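Local coordinates for bifunctional protein PutA (Bdellovibrio bacteriovorus, PDB 5UR2) that probably oxidises proline to glutamate in two steps, using a flavin-dependent proline dehydrogenase and an NAD-dependent L-glutamate gamma-semialdehyde dehydrogenase within one chain, at residues 265-270 against 296-301; 285-290 against 346-351; 237-242 against 269-274. All coordinates share one frame; numbering follows the deposited sequence.

Contact 1. Residues 265-270 against 296-301. With P5F (N-propargylglycine-modified flavin adenine dinucleotide), chain F.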
# COMPACT_ATOMS: atom_id res chain seq x y z
N TYR B 265 17.65 63.92 14.05
CA TYR B 265 18.25 63.18 15.15
C TYR B 265 19.11 62.04 14.61
O TYR B 265 18.63 61.23 13.80
CB TYR B 265 17.17 62.63 16.08
CG TYR B 265 17.67 62.18 17.43
CD1 TYR B 265 18.28 63.07 18.31
CD2 TYR B 265 17.50 60.85 17.85
CE1 TYR B 265 18.73 62.65 19.56
CE2 TYR B 265 17.95 60.43 19.09
CZ TYR B 265 18.56 61.33 19.94
OH TYR B 265 19.00 60.91 21.18
N LYS B 266 20.36 61.98 15.05
CA LYS B 266 21.31 60.98 14.56
C LYS B 266 21.24 59.65 15.30
O LYS B 266 21.64 58.62 14.74
CB LYS B 266 22.75 61.51 14.69
CG LYS B 266 23.08 62.68 13.79
CD LYS B 266 24.59 62.96 13.80
CE LYS B 266 25.06 63.44 15.15
NZ LYS B 266 26.49 63.82 15.07
N PHE B 267 20.70 59.62 16.51
CA PHE B 267 20.87 58.48 17.42
C PHE B 267 19.65 57.57 17.45
O PHE B 267 19.10 57.20 18.48
CB PHE B 267 21.24 59.02 18.80
CG PHE B 267 22.52 59.79 18.77
CD1 PHE B 267 23.66 59.23 18.23
CD2 PHE B 267 22.56 61.11 19.16
CE1 PHE B 267 24.85 59.94 18.17
CE2 PHE B 267 23.75 61.84 19.10
CZ PHE B 267 24.89 61.25 18.60
N PHE B 268 19.22 57.21 16.25
CA PHE B 268 18.32 56.10 15.99
C PHE B 268 19.10 55.06 15.19
O PHE B 268 19.93 55.42 14.35
CB PHE B 268 17.09 56.53 15.18
CG PHE B 268 16.15 57.45 15.92
CD1 PHE B 268 15.74 57.16 17.21
CD2 PHE B 268 15.66 58.59 15.31
CE1 PHE B 268 14.84 57.99 17.87
CE2 PHE B 268 14.77 59.43 15.96
CZ PHE B 268 14.36 59.13 17.25
N GLY B 269 18.83 53.78 15.44
CA GLY B 269 19.51 52.72 14.72
C GLY B 269 18.56 51.61 14.33
O GLY B 269 17.52 51.38 14.97
N ILE B 270 18.96 50.89 13.28
CA ILE B 270 18.22 49.75 12.74
C ILE B 270 19.23 48.62 12.54
O ILE B 270 20.42 48.85 12.29
CB ILE B 270 17.50 50.12 11.41
CG1 ILE B 270 16.66 48.96 10.83
CG2 ILE B 270 18.50 50.54 10.36
CD1 ILE B 270 15.39 48.63 11.55
N PRO B 296 22.50 61.59 9.42
CA PRO B 296 22.85 60.18 9.55
C PRO B 296 21.99 59.47 10.59
O PRO B 296 21.37 60.08 11.46
CB PRO B 296 24.32 60.21 9.98
CG PRO B 296 24.81 61.60 9.52
CD PRO B 296 23.64 62.49 9.69
N PHE B 297 21.92 58.15 10.43
CA PHE B 297 21.45 57.24 11.47
C PHE B 297 22.39 56.04 11.47
O PHE B 297 23.30 55.95 10.64
CB PHE B 297 19.99 56.85 11.25
CG PHE B 297 19.76 56.13 9.95
CD1 PHE B 297 19.51 56.84 8.79
CD2 PHE B 297 19.81 54.74 9.90
CE1 PHE B 297 19.31 56.16 7.59
CE2 PHE B 297 19.62 54.07 8.70
CZ PHE B 297 19.37 54.78 7.54
N TRP B 298 22.15 55.09 12.36
CA TRP B 298 23.06 53.97 12.57
C TRP B 298 22.50 52.66 12.03
O TRP B 298 21.28 52.44 12.04
CB TRP B 298 23.37 53.81 14.06
CG TRP B 298 24.27 54.87 14.57
CD1 TRP B 298 23.95 56.19 14.75
CD2 TRP B 298 25.63 54.72 14.96
NE1 TRP B 298 25.04 56.86 15.23
CE2 TRP B 298 26.09 55.99 15.37
CE3 TRP B 298 26.52 53.64 15.01
CZ2 TRP B 298 27.39 56.21 15.82
CZ3 TRP B 298 27.82 53.86 15.46
CH2 TRP B 298 28.24 55.14 15.85
N VAL B 299 23.39 51.80 11.55
CA VAL B 299 23.07 50.42 11.20
C VAL B 299 23.87 49.50 12.11
O VAL B 299 25.11 49.55 12.12
CB VAL B 299 23.37 50.11 9.73
CG1 VAL B 299 23.16 48.63 9.47
CG2 VAL B 299 22.46 50.91 8.84
N ARG B 300 23.18 48.67 12.88
CA ARG B 300 23.87 47.64 13.65
C ARG B 300 23.93 46.38 12.79
O ARG B 300 22.91 45.72 12.56
CB ARG B 300 23.16 47.34 14.97
CG ARG B 300 23.81 46.21 15.74
CD ARG B 300 22.90 45.66 16.80
NE ARG B 300 22.60 46.63 17.85
CZ ARG B 300 21.57 46.51 18.68
NH1 ARG B 300 20.75 45.47 18.56
NH2 ARG B 300 21.36 47.43 19.61
N LEU B 301 25.12 46.06 12.31
CA LEU B 301 25.28 44.95 11.37
C LEU B 301 25.53 43.67 12.17
O LEU B 301 26.49 43.60 12.94
CB LEU B 301 26.41 45.25 10.40
CG LEU B 301 26.61 44.29 9.23
CD1 LEU B 301 25.40 44.27 8.29
CD2 LEU B 301 27.89 44.66 8.47
PA P5F F . 29.78 33.60 13.90
O1A P5F F . 31.01 34.17 13.12
O2A P5F F . 29.90 32.27 14.47
O5B P5F F . 28.53 33.43 13.08
C5B P5F F . 27.41 32.61 13.43
C4B P5F F . 26.23 33.00 12.53
O4B P5F F . 26.37 32.55 11.20
C3B P5F F . 24.88 32.50 12.94
O3B P5F F . 24.34 33.24 13.98
C2B P5F F . 24.10 32.63 11.70
O2B P5F F . 23.68 33.94 11.54
C1B P5F F . 25.10 32.31 10.65
N9A P5F F . 25.08 30.94 10.19
C8A P5F F . 25.23 29.79 10.94
N7A P5F F . 25.16 28.73 10.12
C5A P5F F . 24.97 29.16 8.80
C6A P5F F . 24.81 28.53 7.57
N6A P5F F . 24.85 27.10 7.46
N1A P5F F . 24.62 29.26 6.45
C2A P5F F . 24.59 30.61 6.49
N3A P5F F . 24.71 31.25 7.69
C4A P5F F . 24.91 30.58 8.83
N1 P5F F . 20.45 38.81 15.40
C2 P5F F . 19.27 39.19 14.67
O2 P5F F . 18.85 38.37 13.64
N3 P5F F . 18.55 40.39 14.98
C4 P5F F . 18.97 41.26 16.03
O4 P5F F . 18.22 42.42 16.28
C4X P5F F . 20.21 40.86 16.81
N5 P5F F . 20.65 41.60 17.99
C5X P5F F . 22.05 41.40 18.39
C6 P5F F . 22.76 42.46 19.18
C7 P5F F . 24.13 42.32 19.49
C7M P5F F . 24.83 43.40 20.29
C8 P5F F . 24.86 41.17 19.05
C8M P5F F . 26.32 40.99 19.35
C9 P5F F . 24.20 40.17 18.30
C9A P5F F . 22.75 40.31 17.97
N10 P5F F . 22.08 39.28 17.17
C10 P5F F . 20.89 39.68 16.48
C1' P5F F . 22.68 37.94 16.92
C2' P5F F . 23.67 37.96 15.76
O2' P5F F . 22.98 38.17 14.59
C3' P5F F . 24.52 36.69 15.61
O3' P5F F . 23.67 35.63 15.36
C4' P5F F . 25.36 36.33 16.83
O4' P5F F . 25.66 37.52 17.48
C5' P5F F . 26.60 35.46 16.55
O5' P5F F . 27.28 35.80 15.36
P P5F F . 28.89 35.86 15.19
O1P P5F F . 29.49 36.86 14.13
O2P P5F F . 29.33 36.04 16.69
O3P P5F F . 29.31 34.27 15.14
C21 P5F F . 18.59 40.93 19.45
C22 P5F F . 19.63 41.38 18.73
C23 P5F F . 17.13 41.21 19.03
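Phe297 sets its CG between its own backbone N and carbonyl carbon (chi1 61°), a rotation that lays the ring alongside Ile270, with CE2 4.1 Å from Ile270 CG2. Trp298 turns CG anti to its carbonyl carbon (chi1 -73°), and the indole lies alongside the Phe267 side chain, pointing the same way. At the indole edge, Trp298 CD1 is 3.4 Å from Lys266 O, which lies near the ring plane, while Trp298 NE1 is 4.1 Å from Phe267 CD1. Between these groups the two backbones run parallel. Trp298 N donates to Phe268 O at 3.0 Å, Ile270 N to Trp298 O at 3.1 Å, and Arg300 N to Ile270 O at 2.8 Å. This is the strand pairing of a beta-alpha-beta unit, in which helix 279-293 links the fourth and fifth parallel strands of the proline dehydrogenase TIM barrel. Neighbouring residues of a strand point to opposite faces, and closure of the sheet turns one face into the barrel and the other toward the helices. The apolar Ile270 and Phe297 meet helix 246-257 outside, where Phe253 sets an edge-to-face ring against Phe297. On the other face Gly269, with no side chain, lies beside the bulky Trp298, whose ring also meets Phe235 edge-to-face. In the loops leading into the strands, Lys266 lays its aliphatic CG against CD of Pro296. At the other end Arg300 reaches the flavin, NH1 standing 3.7 Å from P5F C6; its guanidinium is held by a salt bridge to Asp239 and a hydrogen bond to Ser196.

Contact 2. Residues 285-290 against 346-351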
# COMPACT_ATOMS: atom_id res chain seq x y z
N SER B 285 20.25 50.42 -0.11
CA SER B 285 19.02 51.19 -0.13
C SER B 285 18.93 52.11 1.09
O SER B 285 18.53 53.27 0.97
CB SER B 285 17.84 50.21 -0.22
OG SER B 285 16.62 50.90 -0.18
N LEU B 286 19.33 51.61 2.27
CA LEU B 286 19.36 52.46 3.46
C LEU B 286 20.39 53.58 3.34
O LEU B 286 20.19 54.66 3.93
CB LEU B 286 19.65 51.61 4.70
CG LEU B 286 18.49 50.75 5.23
CD1 LEU B 286 19.01 49.71 6.22
CD2 LEU B 286 17.48 51.65 5.91
N THR B 287 21.50 53.37 2.63
CA THR B 287 22.48 54.44 2.46
C THR B 287 21.92 55.57 1.60
O THR B 287 22.05 56.75 1.95
CB THR B 287 23.78 53.89 1.84
OG1 THR B 287 24.34 52.88 2.70
CG2 THR B 287 24.82 55.00 1.68
N GLU B 288 21.27 55.24 0.48
CA GLU B 288 20.61 56.27 -0.33
C GLU B 288 19.61 57.04 0.51
O GLU B 288 19.55 58.27 0.45
CB GLU B 288 19.90 55.64 -1.54
CG GLU B 288 20.82 54.93 -2.50
CD GLU B 288 21.92 55.84 -3.02
OE1 GLU B 288 21.61 56.70 -3.88
OE2 GLU B 288 23.09 55.72 -2.56
N PHE B 289 18.83 56.32 1.32
CA PHE B 289 17.85 56.97 2.17
C PHE B 289 18.51 57.89 3.19
O PHE B 289 18.04 59.02 3.40
CB PHE B 289 16.99 55.90 2.86
CG PHE B 289 16.18 56.44 3.97
CD1 PHE B 289 15.05 57.18 3.71
CD2 PHE B 289 16.57 56.23 5.28
CE1 PHE B 289 14.31 57.69 4.75
CE2 PHE B 289 15.83 56.74 6.31
CZ PHE B 289 14.70 57.47 6.05
N ALA B 290 19.62 57.45 3.79
CA ALA B 290 20.32 58.30 4.76
C ALA B 290 20.76 59.61 4.11
O ALA B 290 20.69 60.68 4.73
CB ALA B 290 21.54 57.57 5.34
N LYS B 346 30.18 58.89 6.06
CA LYS B 346 29.69 60.27 6.13
C LYS B 346 28.17 60.34 6.27
O LYS B 346 27.65 61.26 6.90
CB LYS B 346 30.14 61.07 4.90
N PHE B 347 27.46 59.38 5.69
CA PHE B 347 26.00 59.43 5.66
C PHE B 347 25.33 58.49 6.64
O PHE B 347 24.19 58.74 7.05
CB PHE B 347 25.47 59.08 4.26
CG PHE B 347 26.01 59.94 3.16
CD1 PHE B 347 25.63 61.27 3.06
CD2 PHE B 347 26.89 59.43 2.22
CE1 PHE B 347 26.11 62.07 2.03
CE2 PHE B 347 27.38 60.23 1.20
CZ PHE B 347 26.99 61.55 1.10
N ILE B 348 25.99 57.39 6.98
CA ILE B 348 25.37 56.31 7.74
C ILE B 348 26.44 55.68 8.61
O ILE B 348 27.59 55.53 8.18
CB ILE B 348 24.70 55.32 6.76
CG1 ILE B 348 23.76 54.33 7.47
CG2 ILE B 348 25.75 54.64 5.84
CD1 ILE B 348 22.90 53.52 6.48
N ARG B 349 26.09 55.31 9.84
CA ARG B 349 27.09 54.90 10.82
C ARG B 349 26.97 53.41 11.11
O ARG B 349 25.91 52.95 11.57
CB ARG B 349 26.97 55.72 12.11
CG ARG B 349 27.27 57.21 11.93
CD ARG B 349 28.76 57.49 11.59
NE ARG B 349 29.66 57.09 12.68
CZ ARG B 349 29.93 57.84 13.75
NH1 ARG B 349 29.37 59.04 13.89
NH2 ARG B 349 30.75 57.39 14.69
N PRO B 350 27.99 52.62 10.79
CA PRO B 350 27.94 51.19 11.13
C PRO B 350 28.37 50.94 12.56
O PRO B 350 29.25 51.60 13.11
CB PRO B 350 28.93 50.57 10.15
CG PRO B 350 29.97 51.66 9.98
CD PRO B 350 29.21 52.97 10.04
N ALA B 351 27.72 49.95 13.17
CA ALA B 351 28.21 49.32 14.39
C ALA B 351 28.31 47.83 14.10
O ALA B 351 27.39 47.25 13.51
CB ALA B 351 27.29 49.62 15.58
O HOH W 1 23.10 61.34 6.22
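Ile348 meets Leu286, Thr287 and Ala290 with different parts of one extended side chain. Both its torsions are near 180° (chi1 -167°, chi2 170°), and this stretches CD1 out to the helix backbone, 3.9 Å from Leu286 O, and to Leu286 CB at 4.2 Å. The CG2 branch rests 3.9 Å from Thr287 OG1, the two side chains crossing at about a right angle. A hydroxyl can sit against a methyl here because Thr287, with OG1 beside its backbone N (chi1 -60°), spends its polarity on a hydrogen bond to Val283 O, one turn earlier in the same helix. Ala290 suits the closest approach of the backbones: its single methyl points toward the other segment, with CB 3.4 Å from Phe347 O and 4.1 Å from Ile348 CB. Phe347 adds its CB to this patch, but the ring turns off from the helix. The polar link is indirect, since one water donates to both Ala290 O and Phe347 O, each at 2.9 Å. Such apolar packing of a helix against the sheet belongs to the outer layer of a TIM barrel: helix 279-293 packs on the chain leading into strand 349-353, and helix 327-343 also touches Ile348.

Contact 3. Residues 237-242 against 269-274. With P5F (N-propargylglycine-modified flavin adenine dinucleotide), chain F.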
# COMPACT_ATOMS: atom_id res chain seq x y z
N ASN B 237 17.46 52.01 19.35
CA ASN B 237 17.77 51.06 18.30
C ASN B 237 16.58 50.14 18.08
O ASN B 237 16.02 49.59 19.04
CB ASN B 237 19.02 50.24 18.65
CG ASN B 237 19.58 49.52 17.45
OD1 ASN B 237 19.08 48.47 17.06
ND2 ASN B 237 20.62 50.09 16.85
N LEU B 238 16.18 49.97 16.82
CA LEU B 238 15.10 49.06 16.46
C LEU B 238 15.73 47.75 16.04
O LEU B 238 16.54 47.73 15.10
CB LEU B 238 14.24 49.65 15.33
CG LEU B 238 12.96 48.87 14.97
CD1 LEU B 238 12.04 48.80 16.20
CD2 LEU B 238 12.22 49.49 13.79
N ASP B 239 15.43 46.67 16.77
CA ASP B 239 15.98 45.37 16.43
C ASP B 239 15.34 44.84 15.15
O ASP B 239 14.34 45.37 14.64
CB ASP B 239 15.81 44.36 17.57
CG ASP B 239 16.76 44.64 18.76
OD1 ASP B 239 17.82 45.28 18.57
OD2 ASP B 239 16.47 44.19 19.88
N MET B 240 15.93 43.77 14.61
CA MET B 240 15.39 43.10 13.44
C MET B 240 15.03 41.68 13.82
O MET B 240 15.89 40.92 14.29
CB MET B 240 16.36 43.09 12.27
CG MET B 240 15.71 42.54 11.02
SD MET B 240 14.33 43.55 10.47
CE MET B 240 15.26 44.92 9.76
N GLU B 241 13.77 41.32 13.58
CA GLU B 241 13.25 40.01 13.92
C GLU B 241 13.26 39.11 12.69
O GLU B 241 14.11 39.27 11.81
CB GLU B 241 11.84 40.15 14.53
CG GLU B 241 11.87 40.91 15.85
CD GLU B 241 10.51 41.51 16.23
OE1 GLU B 241 10.11 42.51 15.59
OE2 GLU B 241 9.86 41.01 17.19
N GLN B 242 12.32 38.16 12.62
CA GLN B 242 12.34 37.13 11.58
C GLN B 242 12.04 37.72 10.20
O GLN B 242 11.57 38.85 10.05
CB GLN B 242 11.35 36.01 11.91
CG GLN B 242 9.92 36.45 11.97
CD GLN B 242 9.51 37.00 13.34
OE1 GLN B 242 10.32 37.06 14.29
NE2 GLN B 242 8.25 37.41 13.44
N GLY B 269 18.83 53.78 15.44
CA GLY B 269 19.51 52.72 14.72
C GLY B 269 18.56 51.61 14.33
O GLY B 269 17.52 51.38 14.97
N ILE B 270 18.96 50.89 13.28
CA ILE B 270 18.22 49.75 12.74
C ILE B 270 19.23 48.62 12.54
O ILE B 270 20.42 48.85 12.29
CB ILE B 270 17.50 50.12 11.41
CG1 ILE B 270 16.66 48.96 10.83
CG2 ILE B 270 18.50 50.54 10.36
CD1 ILE B 270 15.39 48.63 11.55
N VAL B 271 18.74 47.37 12.70
CA VAL B 271 19.57 46.19 12.52
C VAL B 271 19.43 45.65 11.11
O VAL B 271 18.32 45.56 10.57
CB VAL B 271 19.20 45.10 13.55
CG1 VAL B 271 19.91 43.80 13.21
CG2 VAL B 271 19.60 45.55 14.96
N ILE B 272 20.56 45.26 10.52
CA ILE B 272 20.58 44.52 9.27
C ILE B 272 21.29 43.19 9.51
O ILE B 272 22.34 43.16 10.16
CB ILE B 272 21.26 45.34 8.15
CG1 ILE B 272 20.36 46.51 7.72
CG2 ILE B 272 21.59 44.45 6.95
CD1 ILE B 272 19.05 46.08 7.06
N GLN B 273 20.71 42.10 8.98
CA GLN B 273 21.21 40.73 9.17
C GLN B 273 21.93 40.27 7.91
O GLN B 273 21.29 40.01 6.88
CB GLN B 273 20.07 39.77 9.51
CG GLN B 273 19.29 40.15 10.79
CD GLN B 273 17.80 39.91 10.67
OE1 GLN B 273 17.21 40.17 9.62
NE2 GLN B 273 17.17 39.42 11.75
N ALA B 274 23.25 40.14 7.99
CA ALA B 274 24.04 39.77 6.82
C ALA B 274 23.79 38.34 6.36
O ALA B 274 24.21 37.98 5.26
CB ALA B 274 25.54 39.97 7.10
PA P5F F . 29.78 33.60 13.90
O1A P5F F . 31.01 34.17 13.12
O2A P5F F . 29.90 32.27 14.47
O5B P5F F . 28.53 33.43 13.08
C5B P5F F . 27.41 32.61 13.43
C4B P5F F . 26.23 33.00 12.53
O4B P5F F . 26.37 32.55 11.20
C3B P5F F . 24.88 32.50 12.94
O3B P5F F . 24.34 33.24 13.98
C2B P5F F . 24.10 32.63 11.70
O2B P5F F . 23.68 33.94 11.54
C1B P5F F . 25.10 32.31 10.65
N9A P5F F . 25.08 30.94 10.19
C8A P5F F . 25.23 29.79 10.94
N7A P5F F . 25.16 28.73 10.12
C5A P5F F . 24.97 29.16 8.80
C6A P5F F . 24.81 28.53 7.57
N6A P5F F . 24.85 27.10 7.46
N1A P5F F . 24.62 29.26 6.45
C2A P5F F . 24.59 30.61 6.49
N3A P5F F . 24.71 31.25 7.69
C4A P5F F . 24.91 30.58 8.83
N1 P5F F . 20.45 38.81 15.40
C2 P5F F . 19.27 39.19 14.67
O2 P5F F . 18.85 38.37 13.64
N3 P5F F . 18.55 40.39 14.98
C4 P5F F . 18.97 41.26 16.03
O4 P5F F . 18.22 42.42 16.28
C4X P5F F . 20.21 40.86 16.81
N5 P5F F . 20.65 41.60 17.99
C5X P5F F . 22.05 41.40 18.39
C6 P5F F . 22.76 42.46 19.18
C7 P5F F . 24.13 42.32 19.49
C7M P5F F . 24.83 43.40 20.29
C8 P5F F . 24.86 41.17 19.05
C8M P5F F . 26.32 40.99 19.35
C9 P5F F . 24.20 40.17 18.30
C9A P5F F . 22.75 40.31 17.97
N10 P5F F . 22.08 39.28 17.17
C10 P5F F . 20.89 39.68 16.48
C1' P5F F . 22.68 37.94 16.92
C2' P5F F . 23.67 37.96 15.76
O2' P5F F . 22.98 38.17 14.59
C3' P5F F . 24.52 36.69 15.61
O3' P5F F . 23.67 35.63 15.36
C4' P5F F . 25.36 36.33 16.83
O4' P5F F . 25.66 37.52 17.48
C5' P5F F . 26.60 35.46 16.55
O5' P5F F . 27.28 35.80 15.36
P P5F F . 28.89 35.86 15.19
O1P P5F F . 29.49 36.86 14.13
O2P P5F F . 29.33 36.04 16.69
O3P P5F F . 29.31 34.27 15.14
C21 P5F F . 18.59 40.93 19.45
C22 P5F F . 19.63 41.38 18.73
C23 P5F F . 17.13 41.21 19.03
O HOH W 2 14.79 38.71 9.22
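Met240 packs against Val271 at the apolar centre, its CB 3.7 Å from Val271 CB. Bends at chi2 (62°) and chi3 (76°) of the flexible thioether bring CE close to Val271 O and to 4.1 Å from Ile270 CD1. The same Ile270 CD1 touches Leu238 CD2 at 4.0 Å, and these two branched side chains lie side by side on the outer face of the barrel, where helix 246-257 covers Met240 and Ile270. The strands pair in parallel: Leu238 N donates to Gly269 O at 2.7 Å, and the bond from Val271 N to Leu238 O is weak. Beyond it the chain leads to the flavin, at the C-terminal ends of the strands, where TIM barrels keep their active sites. Met240 grips the pyrimidine ring with its backbone alone, N donating to P5F O4 at 3.1 Å and O accepting from P5F N3 at 2.8 Å, while Val271 sets its methyls near the same O4. Gln273 suits the polar edge of the contact because one amide group serves several partners. Its NE2 donates to P5F O2 at 2.7 Å and, nearly straight at 170°, to Glu241 O; its OE1 accepts from a water that also donates to Glu241 O. These bonds fix the rotation of the amide, with Glu241 O near its plane. Asp239, also paired with Arg300, brings OD2 3.2 Å from P5F C23 of the inactivator-derived group, while Glu241 bonds to Thr200. The flavin is covalently modified at N5, yet donors at O2 and O4 and an acceptor for N3 still match its pyrimidine edge; in a reduced flavin the bond to O2 would be expected to steady negative charge around N1 and O2.

All three contacts lie in one TIM barrel, contacts 1 and 3 within the sheet and contact 2 between the sheet and the helix layer. Every touching residue of contact 3 is buried, whereas contact 1 includes partly exposed Lys266 and Pro296, and contact 2 Phe347. Contacts 1 and 3 share strand 268-273, which pairs with a different neighbour in each. In contact 2, helix 279-293 is the connection between the strands of contact 1, and Leu286 also packs on Ile272 of contact 3. Chemistry changes accordingly, from apolar packing with a water bridge in contact 2, through backbone bonds and aromatic rings in contact 1, to flavin recognition in contact 3.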